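Local coordinates for guanylate kinase (Stenotrophomonas maltophilia, PDB 6WCT), which catalyses the ATP-dependent phosphorylation of GMP to GDP and thereby probably serves the recycling of GMP and, indirectly, cGMP, at residues A[24-29]-A[122-127]; A[87-92]-A[98-103]. All coordinates share one frame; numbering follows the deposited sequence.

Contact 1: residues A[24-29]-A[122-127]; sequences LYIVAA and QGAQQV. With 5GP (guanosine-5'-monophosphate), chain E.
Ala124 and Val127, one helical turn apart, present the apolar side of helix 121-130 to Leu24 and Ile26 of strand 24-28. Ahead of them, Gly123 lies against the nucleotide, its CA 3.6 Å from N2 of the guanine. Ala124 comes next and receives the tip of Ile26, whose CD1 is 3.8 Å from Ala124 CA and 3.9 Å from Ala124 CB. The fully extended chi2 of Ile26 (-177°) carries this methyl away from the strand and onto the helix backbone. Val127, the last residue to meet the strand, is touched twice. Ile26 CD1 approaches it tip to tip, 3.8 Å from Val127 CB, while Leu24 crosses it at a slant and brings CD2 to 3.5 Å from Val127 CG1, a tight carbon contact. No hydrogen bond links the segments; the contact is buried and apolar, made by the side chains of Leu24, Ile26, Ala124 and Val127 with the backbone of Ala124. The short axes run nearly antiparallel, at 162°, and pass 9.9 Å apart. Strand 24-28 is flanked by strands 114-117 and 135-140, whose backbones it bonds, so the helix covers the middle of the parallel sheet. At Ala29 the strand runs into the predicted ATP-binding loop and then helix 35-45 of the P-loop NTPase fold, while helix 121-130, packed on the sheet, also borders the GMP pocket.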
loop_
_atom_site.group_PDB
_atom_site.type_symbol
_atom_site.label_atom_id
_atom_site.label_comp_id
_atom_site.label_asym_id
_atom_site.label_seq_id
_atom_site.Cartn_x
_atom_site.Cartn_y
_atom_site.Cartn_z
ATOM N N LEU A 24 -6.160 -4.216 11.566
ATOM C CA LEU A 24 -5.530 -3.377 12.570
ATOM C C LEU A 24 -4.479 -2.501 11.907
ATOM O O LEU A 24 -3.622 -3.000 11.169
ATOM C CB LEU A 24 -4.905 -4.236 13.668
ATOM C CG LEU A 24 -4.421 -3.536 14.935
ATOM C CD1 LEU A 24 -5.545 -2.661 15.532
ATOM C CD2 LEU A 24 -3.973 -4.583 15.949
ATOM N N TYR A 25 -4.585 -1.204 12.128
ATOM C CA TYR A 25 -3.691 -0.195 11.571
ATOM C C TYR A 25 -2.923 0.471 12.695
ATOM O O TYR A 25 -3.479 0.710 13.770
ATOM C CB TYR A 25 -4.478 0.866 10.795
ATOM C CG TYR A 25 -5.222 0.305 9.613
ATOM C CD1 TYR A 25 -4.595 0.156 8.383
ATOM C CD2 TYR A 25 -6.530 -0.140 9.740
ATOM C CE1 TYR A 25 -5.268 -0.360 7.297
ATOM C CE2 TYR A 25 -7.207 -0.672 8.657
ATOM C CZ TYR A 25 -6.569 -0.776 7.438
ATOM O OH TYR A 25 -7.224 -1.317 6.352
ATOM N N ILE A 26 -1.634 0.736 12.464
ATOM C CA ILE A 26 -0.832 1.527 13.389
ATOM C C ILE A 26 -0.266 2.711 12.627
ATOM O O ILE A 26 0.334 2.532 11.562
ATOM C CB ILE A 26 0.313 0.719 14.027
ATOM C CG1 ILE A 26 -0.226 -0.478 14.795
ATOM C CG2 ILE A 26 1.118 1.609 14.978
ATOM C CD1 ILE A 26 0.864 -1.267 15.500
ATOM N N VAL A 27 -0.455 3.911 13.169
ATOM C CA VAL A 27 0.182 5.116 12.643
ATOM C C VAL A 27 1.020 5.695 13.781
ATOM O O VAL A 27 0.477 6.093 14.821
ATOM C CB VAL A 27 -0.826 6.158 12.130
ATOM C CG1 VAL A 27 -0.074 7.377 11.621
ATOM C CG2 VAL A 27 -1.728 5.582 11.067
ATOM N N ALA A 28 2.336 5.737 13.585
ATOM C CA ALA A 28 3.249 6.244 14.589
ATOM C C ALA A 28 3.946 7.493 14.077
ATOM O O ALA A 28 4.170 7.656 12.876
ATOM C CB ALA A 28 4.299 5.224 14.945
ATOM N N ALA A 29 4.340 8.330 15.008
ATOM C CA ALA A 29 5.010 9.588 14.721
ATOM C C ALA A 29 5.411 10.205 16.045
ATOM O O ALA A 29 4.668 10.069 17.027
ATOM C CB ALA A 29 4.088 10.544 13.962
ATOM N N GLN A 122 7.541 0.879 20.735
ATOM C CA GLN A 122 7.464 -0.210 21.704
ATOM C C GLN A 122 6.100 -0.866 21.643
ATOM O O GLN A 122 5.985 -2.092 21.636
ATOM C CB GLN A 122 7.729 0.310 23.114
ATOM C CG GLN A 122 9.069 0.936 23.333
ATOM C CD GLN A 122 9.137 1.623 24.679
ATOM O OE1 GLN A 122 9.751 1.115 25.614
ATOM N NE2 GLN A 122 8.486 2.785 24.788
ATOM N N GLY A 123 5.044 -0.049 21.623
ATOM C CA GLY A 123 3.710 -0.595 21.481
ATOM C C GLY A 123 3.521 -1.303 20.154
ATOM O O GLY A 123 2.975 -2.408 20.109
ATOM N N ALA A 124 4.022 -0.703 19.063
ATOM C CA ALA A 124 3.876 -1.319 17.743
ATOM C C ALA A 124 4.498 -2.708 17.701
ATOM O O ALA A 124 3.972 -3.606 17.038
ATOM C CB ALA A 124 4.516 -0.459 16.661
ATOM N N GLN A 125 5.649 -2.880 18.359
ATOM C CA GLN A 125 6.300 -4.184 18.393
ATOM C C GLN A 125 5.453 -5.207 19.131
ATOM O O GLN A 125 5.352 -6.362 18.700
ATOM C CB GLN A 125 7.674 -4.073 19.041
ATOM C CG GLN A 125 8.669 -3.355 18.168
ATOM C CD GLN A 125 10.078 -3.547 18.662
ATOM O OE1 GLN A 125 10.306 -4.133 19.732
ATOM N NE2 GLN A 125 11.040 -3.064 17.885
ATOM N N GLN A 126 4.868 -4.821 20.271
ATOM C CA GLN A 126 3.981 -5.755 20.968
ATOM C C GLN A 126 2.789 -6.114 20.097
ATOM O O GLN A 126 2.358 -7.270 20.072
ATOM C CB GLN A 126 3.509 -5.193 22.310
ATOM C CG GLN A 126 4.620 -4.876 23.289
ATOM C CD GLN A 126 4.123 -4.104 24.500
ATOM O OE1 GLN A 126 3.022 -4.355 25.003
ATOM N NE2 GLN A 126 4.942 -3.174 24.991
ATOM N N VAL A 127 2.240 -5.139 19.371
ATOM C CA VAL A 127 1.071 -5.424 18.547
ATOM C C VAL A 127 1.441 -6.349 17.400
ATOM O O VAL A 127 0.693 -7.282 17.080
ATOM C CB VAL A 127 0.422 -4.123 18.030
ATOM C CG1 VAL A 127 -0.692 -4.456 17.062
ATOM C CG2 VAL A 127 -0.136 -3.294 19.181
HETATM P P 5GP E . 2.511 12.161 23.845
HETATM O O1P 5GP E . 1.025 12.354 23.678
HETATM O O2P 5GP E . 3.372 13.346 23.408
HETATM O O3P 5GP E . 2.938 11.724 25.224
HETATM O "O5'" 5GP E . 2.926 10.934 22.950
HETATM C "C5'" 5GP E . 4.146 10.258 23.177
HETATM C "C4'" 5GP E . 4.196 9.000 22.365
HETATM O "O4'" 5GP E . 3.365 7.994 23.002
HETATM C "C3'" 5GP E . 3.654 9.150 20.931
HETATM O "O3'" 5GP E . 4.495 8.458 20.016
HETATM C "C2'" 5GP E . 2.322 8.416 20.986
HETATM O "O2'" 5GP E . 1.895 7.868 19.759
HETATM C "C1'" 5GP E . 2.631 7.338 22.007
HETATM N N9 5GP E . 1.448 6.728 22.591
HETATM C C8 5GP E . 0.199 7.287 22.670
HETATM N N7 5GP E . -0.720 6.443 23.056
HETATM C C5 5GP E . -0.031 5.258 23.258
HETATM C C6 5GP E . -0.491 3.981 23.626
HETATM O O6 5GP E . -1.656 3.662 23.854
HETATM N N1 5GP E . 0.529 3.046 23.669
HETATM C C2 5GP E . 1.847 3.307 23.384
HETATM N N2 5GP E . 2.703 2.279 23.446
HETATM N N3 5GP E . 2.291 4.511 23.037
HETATM C C4 5GP E . 1.310 5.427 22.988
#

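Contact 2: residues A[87-92]-A[98-103]; sequences FFEHAW and KGTARQ. With 5GP (guanosine-5'-monophosphate), chain E.
Glu89 and Thr100 meet beside the guanine, where Thr100 OG1 donates at 2.8 Å to Glu89 OE1, which accepts with its anti lone pair, away from the other oxygen. The same OE1 accepts N1 of the base at 2.8 Å, and OE2 accepts N2 at 3.0 Å, so the carboxylate reads two neighbouring N-H groups while the threonine restrains its rotation. A chain bent at chi2 (76°) curls the Glu89 carboxylate back to this place. From Lys98, CB lies 3.6 Å from guanine C4. Behind this first shell stands the hairpin ladder: Thr100 N bonds Glu89 O, and the amides of Ala91 and Lys98 each bond the other's carbonyl. A beta bulge between Phe87 and Glu89 shifts the register by one, and within it Phe88 N hydrogen-bonds Thr100 O at 2.8 Å. Over Phe87 O lies one face of the Arg102 guanidinium, whose NE bonds Gly85 O and whose NH1 forms a salt bridge with Glu106 and donates to a water. Outward, the Phe87 ring stacks on Phe78 of helix 75-83, Phe88 packs on Val127 and Leu130 of helix 121-130, and Gly99 bonds Phe55, placing strand 96-101 between strands 55-56 and 87-93.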
loop_
_atom_site.group_PDB
_atom_site.type_symbol
_atom_site.label_atom_id
_atom_site.label_comp_id
_atom_site.label_asym_id
_atom_site.label_seq_id
_atom_site.Cartn_x
_atom_site.Cartn_y
_atom_site.Cartn_z
ATOM N N PHE A 87 -4.639 -4.251 29.462
ATOM C CA PHE A 87 -4.040 -3.618 28.289
ATOM C C PHE A 87 -3.710 -4.618 27.184
ATOM O O PHE A 87 -3.025 -5.620 27.421
ATOM C CB PHE A 87 -2.792 -2.837 28.688
ATOM C CG PHE A 87 -3.104 -1.610 29.476
ATOM C CD1 PHE A 87 -3.857 -0.591 28.923
ATOM C CD2 PHE A 87 -2.664 -1.491 30.786
ATOM C CE1 PHE A 87 -4.155 0.534 29.656
ATOM C CE2 PHE A 87 -2.958 -0.373 31.523
ATOM C CZ PHE A 87 -3.713 0.643 30.963
ATOM N N PHE A 88 -4.183 -4.315 25.973
ATOM C CA PHE A 88 -3.770 -5.041 24.774
ATOM C C PHE A 88 -2.264 -4.918 24.553
ATOM O O PHE A 88 -1.570 -5.908 24.290
ATOM C CB PHE A 88 -4.568 -4.489 23.586
ATOM C CG PHE A 88 -4.246 -5.115 22.262
ATOM C CD1 PHE A 88 -4.596 -6.423 21.986
ATOM C CD2 PHE A 88 -3.647 -4.358 21.262
ATOM C CE1 PHE A 88 -4.310 -6.984 20.748
ATOM C CE2 PHE A 88 -3.365 -4.906 20.022
ATOM C CZ PHE A 88 -3.695 -6.222 19.763
ATOM N N GLU A 89 -1.749 -3.700 24.653
ATOM C CA GLU A 89 -0.330 -3.405 24.707
ATOM C C GLU A 89 -0.165 -2.223 25.642
ATOM O O GLU A 89 -1.082 -1.415 25.817
ATOM C CB GLU A 89 0.271 -3.074 23.324
ATOM C CG GLU A 89 -0.315 -1.822 22.616
ATOM C CD GLU A 89 0.161 -0.473 23.181
ATOM O OE1 GLU A 89 -0.632 0.503 23.182
ATOM O OE2 GLU A 89 1.315 -0.376 23.630
ATOM N N HIS A 90 1.009 -2.121 26.240
ATOM C CA HIS A 90 1.294 -0.963 27.064
ATOM C C HIS A 90 2.796 -0.818 27.118
ATOM O O HIS A 90 3.535 -1.774 26.885
ATOM C CB HIS A 90 0.685 -1.091 28.463
ATOM C CG HIS A 90 1.377 -2.097 29.325
ATOM N ND1 HIS A 90 1.054 -3.435 29.303
ATOM C CD2 HIS A 90 2.378 -1.963 30.227
ATOM C CE1 HIS A 90 1.820 -4.082 30.165
ATOM N NE2 HIS A 90 2.632 -3.212 30.739
ATOM N N ALA A 91 3.239 0.399 27.391
ATOM C CA ALA A 91 4.665 0.640 27.374
ATOM C C ALA A 91 4.981 1.861 28.216
ATOM O O ALA A 91 4.151 2.752 28.405
ATOM C CB ALA A 91 5.176 0.814 25.944
ATOM N N TRP A 92 6.213 1.886 28.692
ATOM C CA TRP A 92 6.779 3.017 29.403
ATOM C C TRP A 92 7.326 3.953 28.344
ATOM O O TRP A 92 8.330 3.646 27.694
ATOM C CB TRP A 92 7.865 2.530 30.360
ATOM C CG TRP A 92 8.414 3.540 31.326
ATOM C CD1 TRP A 92 9.629 4.150 31.266
ATOM C CD2 TRP A 92 7.768 4.044 32.510
ATOM N NE1 TRP A 92 9.785 5.003 32.338
ATOM C CE2 TRP A 92 8.655 4.959 33.113
ATOM C CE3 TRP A 92 6.523 3.818 33.109
ATOM C CZ2 TRP A 92 8.342 5.645 34.292
ATOM C CZ3 TRP A 92 6.213 4.501 34.283
ATOM C CH2 TRP A 92 7.121 5.402 34.859
ATOM N N LYS A 98 1.815 4.415 28.896
ATOM C CA LYS A 98 0.868 4.560 27.803
ATOM C C LYS A 98 0.316 3.180 27.476
ATOM O O LYS A 98 1.011 2.173 27.619
ATOM C CB LYS A 98 1.524 5.176 26.557
ATOM C CG LYS A 98 1.984 6.616 26.728
ATOM C CD LYS A 98 0.972 7.592 26.169
ATOM C CE LYS A 98 1.283 9.010 26.619
ATOM N NZ LYS A 98 2.353 9.631 25.804
ATOM N N GLY A 99 -0.947 3.133 27.065
ATOM C CA GLY A 99 -1.572 1.852 26.825
ATOM C C GLY A 99 -2.875 1.860 26.050
ATOM O O GLY A 99 -3.710 2.767 26.175
ATOM N N THR A 100 -3.055 0.814 25.252
ATOM C CA THR A 100 -4.295 0.550 24.540
ATOM C C THR A 100 -5.074 -0.471 25.353
ATOM O O THR A 100 -4.595 -1.591 25.561
ATOM C CB THR A 100 -4.022 -0.015 23.146
ATOM O OG1 THR A 100 -3.238 0.904 22.382
ATOM C CG2 THR A 100 -5.324 -0.291 22.433
ATOM N N ALA A 101 -6.264 -0.090 25.814
ATOM C CA ALA A 101 -7.074 -1.018 26.586
ATOM C C ALA A 101 -7.547 -2.152 25.698
ATOM O O ALA A 101 -7.906 -1.944 24.533
ATOM C CB ALA A 101 -8.286 -0.322 27.215
ATOM N N ARG A 102 -7.542 -3.359 26.270
ATOM C CA ARG A 102 -8.025 -4.539 25.573
ATOM C C ARG A 102 -9.412 -4.298 24.997
ATOM O O ARG A 102 -9.685 -4.645 23.844
ATOM C CB ARG A 102 -8.055 -5.711 26.557
ATOM C CG ARG A 102 -7.767 -7.054 25.958
ATOM C CD ARG A 102 -7.571 -8.117 27.041
ATOM N NE ARG A 102 -6.295 -7.973 27.737
ATOM C CZ ARG A 102 -5.116 -8.307 27.226
ATOM N NH1 ARG A 102 -5.036 -8.805 26.000
ATOM N NH2 ARG A 102 -4.011 -8.136 27.941
ATOM N N GLN A 103 -10.294 -3.676 25.786
ATOM C CA GLN A 103 -11.667 -3.383 25.388
ATOM C C GLN A 103 -11.763 -2.421 24.206
ATOM O O GLN A 103 -12.858 -2.253 23.661
ATOM C CB GLN A 103 -12.444 -2.815 26.586
HETATM P P 5GP E . 2.511 12.161 23.845
HETATM O O1P 5GP E . 1.025 12.354 23.678
HETATM O O2P 5GP E . 3.372 13.346 23.408
HETATM O O3P 5GP E . 2.938 11.724 25.224
HETATM O "O5'" 5GP E . 2.926 10.934 22.950
HETATM C "C5'" 5GP E . 4.146 10.258 23.177
HETATM C "C4'" 5GP E . 4.196 9.000 22.365
HETATM O "O4'" 5GP E . 3.365 7.994 23.002
HETATM C "C3'" 5GP E . 3.654 9.150 20.931
HETATM O "O3'" 5GP E . 4.495 8.458 20.016
HETATM C "C2'" 5GP E . 2.322 8.416 20.986
HETATM O "O2'" 5GP E . 1.895 7.868 19.759
HETATM C "C1'" 5GP E . 2.631 7.338 22.007
HETATM N N9 5GP E . 1.448 6.728 22.591
HETATM C C8 5GP E . 0.199 7.287 22.670
HETATM N N7 5GP E . -0.720 6.443 23.056
HETATM C C5 5GP E . -0.031 5.258 23.258
HETATM C C6 5GP E . -0.491 3.981 23.626
HETATM O O6 5GP E . -1.656 3.662 23.854
HETATM N N1 5GP E . 0.529 3.046 23.669
HETATM C C2 5GP E . 1.847 3.307 23.384
HETATM N N2 5GP E . 2.703 2.279 23.446
HETATM N N3 5GP E . 2.291 4.511 23.037
HETATM C C4 5GP E . 1.310 5.427 22.988
HETATM O O HOH W 1 -2.876 -9.152 24.271
#

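Overall arrangement
The centres of contact 1 and contact 2 lie 11 Å apart, and the hairpin of contact 2 is nested within the chain loop that contact 1 closes. Helix 121-130 bridges them: Gln126 NE2 probably hydrogen-bonds His90 O at 2.7 Å, and Gln122 NE2 probably does so with Trp92 O at 3.0 Å, while Gly123 CA packs 3.2 Å from Glu89 OE2. Through the two glutamine side chains, the side of the helix turned from strand 24-28 is joined to the edge strand 87-93 of the mixed sheet. Both contacts border the bound GMP, whose remaining partners include Ser54, Tyr70, Arg61 and Asp120, so the nucleotide sits between the P-loop core and the smaller mixed sheet.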